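PDB 2NVO: Ro sixty-related protein, RSR from Deinococcus radiodurans, which binds several small RNAs that accumulate during recovery from ultraviolet irradiation, forms oligomers with a Y RNA and contributes to resistance to this radiation. Local coordinates for residues A102-V105 against L106-A110; D124-P127 against E128-T132; D186-K190 against A191-T195. One frame throughout, in Å; residues are numbered along the deposited sequence.

Contact 1: A102-V105 against L106-A110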
loop_
_atom_site.group_PDB
_atom_site.type_symbol
_atom_site.label_atom_id
_atom_site.label_comp_id
_atom_site.label_asym_id
_atom_site.label_seq_id
_atom_site.Cartn_x
_atom_site.Cartn_y
_atom_site.Cartn_z
ATOM N N ALA A 102 -3.409 -12.250 -6.160
ATOM C CA ALA A 102 -3.467 -12.510 -7.597
ATOM C C ALA A 102 -2.393 -13.514 -8.005
ATOM O O ALA A 102 -2.613 -14.351 -8.889
ATOM C CB ALA A 102 -3.320 -11.216 -8.385
ATOM N N LEU A 103 -1.236 -13.433 -7.352
ATOM C CA LEU A 103 -0.161 -14.390 -7.570
ATOM C C LEU A 103 -0.562 -15.793 -7.125
ATOM O O LEU A 103 -0.269 -16.767 -7.815
ATOM C CB LEU A 103 1.105 -13.946 -6.840
ATOM C CG LEU A 103 1.704 -12.657 -7.399
ATOM C CD1 LEU A 103 2.869 -12.177 -6.542
ATOM C CD2 LEU A 103 2.146 -12.884 -8.838
ATOM N N LEU A 104 -1.252 -15.879 -5.986
ATOM C CA LEU A 104 -1.697 -17.153 -5.426
ATOM C C LEU A 104 -2.748 -17.781 -6.313
ATOM O O LEU A 104 -2.679 -18.961 -6.623
ATOM C CB LEU A 104 -2.283 -16.953 -4.025
ATOM C CG LEU A 104 -3.091 -18.112 -3.433
ATOM C CD1 LEU A 104 -2.264 -19.407 -3.419
ATOM C CD2 LEU A 104 -3.600 -17.802 -2.027
ATOM N N VAL A 105 -3.726 -16.982 -6.713
ATOM C CA VAL A 105 -4.784 -17.460 -7.589
ATOM C C VAL A 105 -4.212 -17.948 -8.914
ATOM O O VAL A 105 -4.589 -19.008 -9.408
ATOM C CB VAL A 105 -5.837 -16.371 -7.835
ATOM C CG1 VAL A 105 -6.759 -16.787 -8.954
ATOM C CG2 VAL A 105 -6.641 -16.121 -6.554
ATOM N N LEU A 106 -3.285 -17.174 -9.468
ATOM C CA LEU A 106 -2.624 -17.529 -10.718
ATOM C C LEU A 106 -1.887 -18.855 -10.599
ATOM O O LEU A 106 -1.974 -19.698 -11.496
ATOM C CB LEU A 106 -1.661 -16.431 -11.179
ATOM C CG LEU A 106 -1.228 -16.565 -12.647
ATOM C CD1 LEU A 106 -2.347 -16.169 -13.616
ATOM C CD2 LEU A 106 0.017 -15.744 -12.937
ATOM N N ALA A 107 -1.166 -19.042 -9.495
ATOM C CA ALA A 107 -0.522 -20.315 -9.231
ATOM C C ALA A 107 -1.529 -21.455 -9.215
ATOM O O ALA A 107 -1.280 -22.504 -9.812
ATOM C CB ALA A 107 0.264 -20.272 -7.920
ATOM N N LEU A 108 -2.657 -21.263 -8.534
ATOM C CA LEU A 108 -3.665 -22.318 -8.409
ATOM C C LEU A 108 -4.187 -22.752 -9.777
ATOM O O LEU A 108 -4.285 -23.944 -10.068
ATOM C CB LEU A 108 -4.845 -21.873 -7.533
ATOM C CG LEU A 108 -4.643 -21.727 -6.026
ATOM C CD1 LEU A 108 -5.808 -20.958 -5.394
ATOM C CD2 LEU A 108 -4.482 -23.097 -5.375
ATOM N N ILE A 109 -4.540 -21.776 -10.602
ATOM C CA ILE A 109 -5.000 -22.054 -11.952
ATOM C C ILE A 109 -3.895 -22.753 -12.753
ATOM O O ILE A 109 -4.086 -23.857 -13.269
ATOM C CB ILE A 109 -5.426 -20.765 -12.672
ATOM C CG1 ILE A 109 -6.504 -20.025 -11.873
ATOM C CG2 ILE A 109 -5.922 -21.085 -14.086
ATOM C CD1 ILE A 109 -6.835 -18.645 -12.440
ATOM N N ALA A 110 -2.734 -22.116 -12.825
ATOM C CA ALA A 110 -1.610 -22.633 -13.591
ATOM C C ALA A 110 -1.236 -24.055 -13.191
ATOM O O ALA A 110 -0.882 -24.867 -14.048
ATOM C CB ALA A 110 -0.397 -21.709 -13.460
#
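Ile109 lays its CD1 methyl against CG1 of Val105 one helical turn earlier, 4.0 Å from CD1 to CG1, the two side chains crossing at a slant. Val105 puts CG1 opposite its own backbone N (chi1 168°), on the side of the carbonyl carbon and hence of the next turn. Ile109 reaches back with CG1 anti to its carbonyl carbon (chi1 -56°), and Ile109 CG1 passes 3.3 Å from Val105 O. Leu104 and Leu108 repeat the spacing of four on a neighbouring stripe of the helix: CD1 of Leu104 lies 4.2 Å from CG of Leu108. Beneath the side chains runs a ladder of i to i+4 bonds. Leu106 N, Ala107 N and Leu108 N donate to the carbonyls of Ala102, Leu103 and Leu104. The straightest of the four is Ile109 N to Val105 O at 3.0 Å, with an N-H...O angle of 170°. These bonds satisfy backbone groups that could find little water here, since every touching residue is buried. Val105, Leu106 and Ile109 face helix 80-93, while Ala107, having only a methyl, lets Phe139 and Phe142 of helix 133-143 come close. Ala110 meets Ala122 and Trp123 of helix 116-129. An apolar helix enclosed by other helices in this way is characteristic of the HEAT-like helical repeats that build the horseshoe of the TROVE domain.

Contact 2: D124-P127 against E128-T132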
loop_
_atom_site.group_PDB
_atom_site.type_symbol
_atom_site.label_atom_id
_atom_site.label_comp_id
_atom_site.label_asym_id
_atom_site.label_seq_id
_atom_site.Cartn_x
_atom_site.Cartn_y
_atom_site.Cartn_z
ATOM N N ASP A 124 0.855 -18.227 -19.479
ATOM C CA ASP A 124 1.080 -17.166 -20.461
ATOM C C ASP A 124 0.925 -15.768 -19.853
ATOM O O ASP A 124 1.527 -14.806 -20.334
ATOM C CB ASP A 124 0.132 -17.312 -21.658
ATOM C CG ASP A 124 0.548 -18.429 -22.610
ATOM O OD1 ASP A 124 1.729 -18.859 -22.570
ATOM O OD2 ASP A 124 -0.314 -18.875 -23.402
ATOM N N ALA A 125 0.124 -15.663 -18.797
ATOM C CA ALA A 125 -0.080 -14.387 -18.110
ATOM C C ALA A 125 0.983 -14.098 -17.046
ATOM O O ALA A 125 1.119 -12.958 -16.609
ATOM C CB ALA A 125 -1.464 -14.330 -17.494
ATOM N N LEU A 126 1.740 -15.114 -16.635
ATOM C CA LEU A 126 2.735 -14.919 -15.579
ATOM C C LEU A 126 3.666 -13.718 -15.796
ATOM O O LEU A 126 3.912 -12.949 -14.869
ATOM C CB LEU A 126 3.550 -16.193 -15.327
ATOM C CG LEU A 126 4.463 -16.101 -14.103
ATOM C CD1 LEU A 126 3.640 -15.854 -12.827
ATOM C CD2 LEU A 126 5.310 -17.346 -13.942
ATOM N N PRO A 127 4.197 -13.547 -17.016
ATOM C CA PRO A 127 5.094 -12.408 -17.255
ATOM C C PRO A 127 4.439 -11.054 -16.968
ATOM O O PRO A 127 5.116 -10.115 -16.553
ATOM C CB PRO A 127 5.422 -12.532 -18.748
ATOM C CG PRO A 127 5.244 -13.976 -19.041
ATOM C CD PRO A 127 4.098 -14.423 -18.195
ATOM N N GLU A 128 3.133 -10.953 -17.180
ATOM C CA GLU A 128 2.425 -9.713 -16.896
ATOM C C GLU A 128 2.255 -9.539 -15.400
ATOM O O GLU A 128 2.563 -8.480 -14.845
ATOM C CB GLU A 128 1.043 -9.703 -17.551
ATOM C CG GLU A 128 0.388 -8.331 -17.537
ATOM C CD GLU A 128 -1.054 -8.344 -18.053
ATOM O OE1 GLU A 128 -1.509 -9.382 -18.580
ATOM O OE2 GLU A 128 -1.737 -7.308 -17.920
ATOM N N VAL A 129 1.767 -10.596 -14.757
ATOM C CA VAL A 129 1.357 -10.531 -13.354
ATOM C C VAL A 129 2.541 -10.518 -12.396
ATOM O O VAL A 129 2.522 -9.814 -11.395
ATOM C CB VAL A 129 0.401 -11.685 -12.988
ATOM C CG1 VAL A 129 0.123 -11.693 -11.489
ATOM C CG2 VAL A 129 -0.894 -11.569 -13.760
ATOM N N ALA A 130 3.573 -11.297 -12.701
ATOM C CA ALA A 130 4.797 -11.270 -11.913
ATOM C C ALA A 130 5.721 -10.157 -12.393
ATOM O O ALA A 130 6.784 -10.432 -12.944
ATOM C CB ALA A 130 5.508 -12.624 -11.982
ATOM N N ARG A 131 5.338 -8.906 -12.148
ATOM C CA ARG A 131 6.067 -7.759 -12.703
ATOM C C ARG A 131 7.506 -7.650 -12.233
ATOM O O ARG A 131 8.409 -7.383 -13.032
ATOM C CB ARG A 131 5.360 -6.440 -12.387
ATOM C CG ARG A 131 3.915 -6.380 -12.793
ATOM C CD ARG A 131 3.366 -4.973 -12.570
ATOM N NE ARG A 131 4.020 -4.290 -11.449
ATOM C CZ ARG A 131 3.536 -4.223 -10.211
ATOM N NH1 ARG A 131 2.378 -4.804 -9.905
ATOM N NH2 ARG A 131 4.217 -3.574 -9.274
ATOM N N THR A 132 7.725 -7.826 -10.933
ATOM C CA THR A 132 9.071 -7.702 -10.406
ATOM C C THR A 132 9.639 -9.076 -10.090
ATOM O O THR A 132 8.895 -10.063 -9.999
ATOM C CB THR A 132 9.103 -6.852 -9.122
ATOM O OG1 THR A 132 8.547 -7.610 -8.042
ATOM C CG2 THR A 132 8.299 -5.568 -9.304
HETATM O O HOH W 1 2.268 -12.061 -19.721
HETATM O O HOH W 2 7.726 -10.129 -15.424
#
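Leu126 and Ala130 meet across the last turn of helix 116-129. The leucine's CB starts away from the following residues; CG, anti to the backbone N on the carbonyl side (chi1 -172°), and a second torsion of 60° then bring CD1 to within 3.8 Å of Ala130 CB. The branched end also packs against Leu136 of helix 133-143 and Val160 of helix 151-163, a setting that suits a leucine. The small methyl of Ala130 fits close over the backbone, CB lying 3.3 Å from Leu126 O, and that oxygen accepts Ala130 N at 2.7 Å. Ala125 O takes two donors: Val129 N in a straight bond and Glu128 N in a weak one bent to 130°. Pro127 has no N-H to give to the preceding turn, and the helix kinks there. Glu128 extends its chain to a salt bridge with Arg92. Ala130 centres an inverse gamma turn, and Thr132 caps helix 133-143, its OG1 bonding Met135 N; the segment is thus the tight turn between two TROVE helices, entering at Arg131 a region probably involved in RNA binding. Chemically, apolar side chains pack on helices to more than one side, while water mends the backbone: one molecule stands between Asp124 O and, weakly, Glu128 N, and another ties Pro127 O to Ala130 O beyond the helix end.

Contact 3: D186-K190 against A191-T195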
loop_
_atom_site.group_PDB
_atom_site.type_symbol
_atom_site.label_atom_id
_atom_site.label_comp_id
_atom_site.label_asym_id
_atom_site.label_seq_id
_atom_site.Cartn_x
_atom_site.Cartn_y
_atom_site.Cartn_z
ATOM N N ASP A 186 17.865 -20.491 -8.471
ATOM C CA ASP A 186 17.057 -21.712 -8.391
ATOM C C ASP A 186 16.145 -21.868 -9.602
ATOM O O ASP A 186 16.121 -22.912 -10.263
ATOM C CB ASP A 186 16.157 -21.700 -7.154
ATOM C CG ASP A 186 16.930 -21.726 -5.858
ATOM O OD1 ASP A 186 18.107 -22.138 -5.862
ATOM O OD2 ASP A 186 16.336 -21.324 -4.844
ATOM N N ALA A 187 15.358 -20.833 -9.854
ATOM C CA ALA A 187 14.403 -20.848 -10.948
ATOM C C ALA A 187 15.103 -21.058 -12.290
ATOM O O ALA A 187 14.616 -21.796 -13.140
ATOM C CB ALA A 187 13.600 -19.550 -10.963
ATOM N N LEU A 188 16.234 -20.388 -12.478
ATOM C CA LEU A 188 16.961 -20.458 -13.738
ATOM C C LEU A 188 17.502 -21.868 -13.992
ATOM O O LEU A 188 17.521 -22.338 -15.129
ATOM C CB LEU A 188 18.078 -19.405 -13.776
ATOM C CG LEU A 188 17.612 -17.949 -13.952
ATOM C CD1 LEU A 188 18.756 -16.955 -13.762
ATOM C CD2 LEU A 188 16.935 -17.746 -15.315
ATOM N N ARG A 189 17.920 -22.546 -12.928
ATOM C CA ARG A 189 18.459 -23.901 -13.034
ATOM C C ARG A 189 17.381 -24.915 -13.388
ATOM O O ARG A 189 17.664 -25.953 -13.973
ATOM C CB ARG A 189 19.128 -24.315 -11.719
ATOM C CG ARG A 189 20.342 -23.488 -11.358
ATOM C CD ARG A 189 21.134 -24.118 -10.214
ATOM N NE ARG A 189 22.186 -23.212 -9.777
ATOM C CZ ARG A 189 22.084 -22.421 -8.716
ATOM N NH1 ARG A 189 20.984 -22.455 -7.966
ATOM N NH2 ARG A 189 23.089 -21.609 -8.396
ATOM N N LYS A 190 16.151 -24.612 -13.002
ATOM C CA LYS A 190 15.029 -25.496 -13.239
ATOM C C LYS A 190 14.437 -25.221 -14.618
ATOM O O LYS A 190 14.040 -26.145 -15.320
ATOM C CB LYS A 190 13.958 -25.292 -12.163
ATOM C CG LYS A 190 14.304 -25.860 -10.769
ATOM C CD LYS A 190 13.614 -27.196 -10.519
ATOM C CE LYS A 190 13.838 -27.668 -9.081
ATOM N NZ LYS A 190 12.922 -28.783 -8.679
ATOM N N ALA A 191 14.414 -23.943 -15.005
ATOM C CA ALA A 191 13.714 -23.486 -16.211
ATOM C C ALA A 191 14.582 -23.375 -17.472
ATOM O O ALA A 191 14.062 -23.469 -18.583
ATOM C CB ALA A 191 13.032 -22.144 -15.943
ATOM N N HIS A 192 15.878 -23.127 -17.293
ATOM C CA HIS A 192 16.843 -23.015 -18.396
ATOM C C HIS A 192 16.412 -22.089 -19.528
ATOM O O HIS A 192 16.298 -22.535 -20.669
ATOM C CB HIS A 192 17.124 -24.391 -19.008
ATOM C CG HIS A 192 17.426 -25.453 -18.003
ATOM N ND1 HIS A 192 18.636 -25.534 -17.345
ATOM C CD2 HIS A 192 16.677 -26.488 -17.544
ATOM C CE1 HIS A 192 18.619 -26.569 -16.522
ATOM N NE2 HIS A 192 17.441 -27.162 -16.625
ATOM N N PRO A 193 16.189 -20.796 -19.236
ATOM C CA PRO A 193 15.820 -19.900 -20.343
ATOM C C PRO A 193 16.970 -19.714 -21.336
ATOM O O PRO A 193 18.143 -19.731 -20.952
ATOM C CB PRO A 193 15.542 -18.558 -19.650
ATOM C CG PRO A 193 15.569 -18.834 -18.171
ATOM C CD PRO A 193 16.371 -20.078 -17.965
ATOM N N LYS A 194 16.632 -19.518 -22.603
ATOM C CA LYS A 194 17.619 -19.074 -23.585
ATOM C C LYS A 194 16.984 -18.048 -24.514
ATOM O O LYS A 194 15.936 -18.293 -25.100
ATOM C CB LYS A 194 18.174 -20.235 -24.397
ATOM C CG LYS A 194 19.366 -19.830 -25.272
ATOM C CD LYS A 194 19.745 -20.931 -26.253
ATOM C CE LYS A 194 21.208 -20.834 -26.664
ATOM N NZ LYS A 194 21.644 -21.990 -27.515
ATOM N N THR A 195 17.615 -16.889 -24.621
ATOM C CA THR A 195 17.115 -15.836 -25.489
ATOM C C THR A 195 17.876 -15.883 -26.812
ATOM O O THR A 195 18.844 -16.615 -26.949
ATOM C CB THR A 195 17.309 -14.465 -24.850
ATOM O OG1 THR A 195 18.708 -14.142 -24.820
ATOM C CG2 THR A 195 16.758 -14.466 -23.429
#
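Leu188 and Pro193 bring side chains together at about a right angle where helix 184-191 gives way to a loop. Leu188 has CG anti to its carbonyl carbon (chi1 -73°); the second torsion leaves CD1 extended and turns the other branch, CD2, to the proline ring, 3.3 Å from Pro193 CG and tighter than usual carbon contact. The rigid ring suits this place, offering a fixed apolar surface that also meets Tyr161 of helix 151-163. Ala191 contributes a compact methyl: its CB sits 3.2 Å from Ala187 O, which also accepts Ala191 N in a bond of 2.9 Å. Lys190 bends sharply at its second torsion (-101°), and its side chain touches Trp149. Arg189 turns the edge of its guanidinium to Asp186 OD1, a long salt bridge of 3.6 Å from NH1. His192 N donates to Leu188 O at 2.8 Å, and His192 then takes a positive phi of 49°; the exact place of its imidazole near Arg189 is doubtful. This is a helix C-terminus left through a positive-phi residue followed by proline, in a region probably involved in RNA binding. Its chemistry implies that leucine and proline fasten the exit, whereas charged chains and the histidine suit the solvent-facing surface.

How the contacts relate
Contacts 1 and 2 belong to consecutive helices, 100-112 and 116-129, and pack directly on each other: Leu103 CD2 lies 3.5 Å from Val129 CG1, and Leu106 CD2 3.6 Å from Leu126 CD1. Contact 3 lies at the end of helix 184-191 and in the loop after it. Contacts 2 and 3 both pack on helix 151-163, Pro127 meeting Val160, though their nearest atoms stay about 9 Å apart. Burial decreases along this series. Contact 1 is wholly buried, with aliphatic side chains and an unbroken helical ladder; contact 2 is mostly buried but admits water at a kinked helix end; contact 3 is partly buried and carries charged residues.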